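Local coordinates for trans-isoprenyl diphosphate synthase (Caulobacter crescentus, PDB 3OYR), which probably joins isopentenyl diphosphate units to farnesyl diphosphate, making all-trans-octaprenyl diphosphate for the side chains of isoprenoid quinones, at residues A33-A36 with G37-R40. Sequence-based numbering, arbitrary orientation.
Sequences ADMA and GVNR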
# COMPACT_ATOMS: atom_id res chain seq x y z
N ALA B 33 -22.86 -7.29 16.99
CA ALA B 33 -22.49 -8.69 16.93
C ALA B 33 -21.54 -9.00 15.75
O ALA B 33 -20.72 -9.91 15.84
CB ALA B 33 -23.74 -9.60 16.90
N ASP B 34 -21.67 -8.26 14.66
CA ASP B 34 -20.76 -8.44 13.54
C ASP B 34 -19.43 -7.75 13.76
O ASP B 34 -18.39 -8.25 13.35
CB ASP B 34 -21.41 -7.96 12.25
CG ASP B 34 -22.51 -8.90 11.78
OD1 ASP B 34 -22.26 -10.12 11.69
OD2 ASP B 34 -23.62 -8.41 11.52
N MET B 35 -19.46 -6.58 14.39
CA MET B 35 -18.24 -5.84 14.65
C MET B 35 -17.31 -6.47 15.67
O MET B 35 -16.11 -6.18 15.68
CB MET B 35 -18.55 -4.40 15.05
CG MET B 35 -18.97 -3.51 13.84
SD MET B 35 -17.85 -3.40 12.42
CE MET B 35 -16.53 -2.41 13.10
N ALA B 36 -17.85 -7.28 16.56
CA ALA B 36 -17.01 -8.03 17.47
C ALA B 36 -16.18 -9.02 16.66
O ALA B 36 -15.00 -9.15 16.91
CB ALA B 36 -17.83 -8.72 18.59
N GLY B 37 -16.78 -9.66 15.66
CA GLY B 37 -16.03 -10.50 14.73
C GLY B 37 -14.97 -9.75 13.92
O GLY B 37 -13.86 -10.25 13.71
N VAL B 38 -15.33 -8.54 13.46
CA VAL B 38 -14.46 -7.70 12.65
C VAL B 38 -13.25 -7.24 13.48
O VAL B 38 -12.10 -7.33 13.03
CB VAL B 38 -15.26 -6.48 12.08
CG1 VAL B 38 -14.38 -5.53 11.32
CG2 VAL B 38 -16.39 -6.97 11.17
N ASN B 39 -13.53 -6.81 14.71
CA ASN B 39 -12.47 -6.38 15.65
C ASN B 39 -11.54 -7.51 16.07
O ASN B 39 -10.35 -7.31 16.27
CB ASN B 39 -13.10 -5.71 16.88
CG ASN B 39 -13.86 -4.42 16.53
OD1 ASN B 39 -13.56 -3.77 15.53
ND2 ASN B 39 -14.85 -4.07 17.34
N ARG B 40 -12.09 -8.72 16.19
CA ARG B 40 -11.26 -9.89 16.43
C ARG B 40 -10.28 -10.13 15.27
O ARG B 40 -9.13 -10.48 15.50
CB ARG B 40 -12.14 -11.13 16.61
CG ARG B 40 -11.35 -12.36 17.04
CD ARG B 40 -12.23 -13.61 17.07
NE ARG B 40 -13.35 -13.45 18.02
CZ ARG B 40 -14.63 -13.36 17.66
NH1 ARG B 40 -15.57 -13.22 18.58
NH2 ARG B 40 -14.98 -13.39 16.37
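Met35 and Val38, three residues apart on the helix 25-45, meet through their side chains on its buried flank, a worked example of how a helix lets residues i, i+3 and i+4 share one face, as Met35, Val38 and Asn39 do here. The thioether does the touching: Met35 SD lies 4.0 Å from Val38 CB, and the two chains cross at a slant. Met35 CG stands anti to its own carbonyl carbon (chi1 -76°), and further bends at chi2 and chi3 fold the chain along the helix, bringing CE within 4.2 Å of Val38 CG1. The same methyl lies 4.1 Å from Asn39 OD1, a loose contact at the edge of the apolar patch. On Val38 the other branch, CG2, packs 3.2 Å from Asp34 O, close against the backbone one turn earlier.

Backbone bonds of the i to i+4 pattern hold the turn that carries these side chains. Val38 N donates to Asp34 O, Asn39 N to Met35 O at 2.8 Å, and Arg40 N to Ala36 O at 3.0 Å. The amide of Asn39 folds back over the turn, with ND2 3.0 Å from Met35 O, but the angle there is too poor for a hydrogen bond. Farther along, Ala36 O sits over one face of the Arg40 guanidinium, offset toward its rim.

With an alanine at Met35, the apolar contact to Val38 and to Pro70, Leu71 and Val74 would probably be lost, opening a gap beside the helix 68-79. In this mainly helical prenyl synthase fold, the buried flank thus combines Met35-Val38 apolar contact with an Asp34 carboxylate satisfied by Arg78 and Gln88, while Ala36, Asn39 and Arg40 lie on the exposed side.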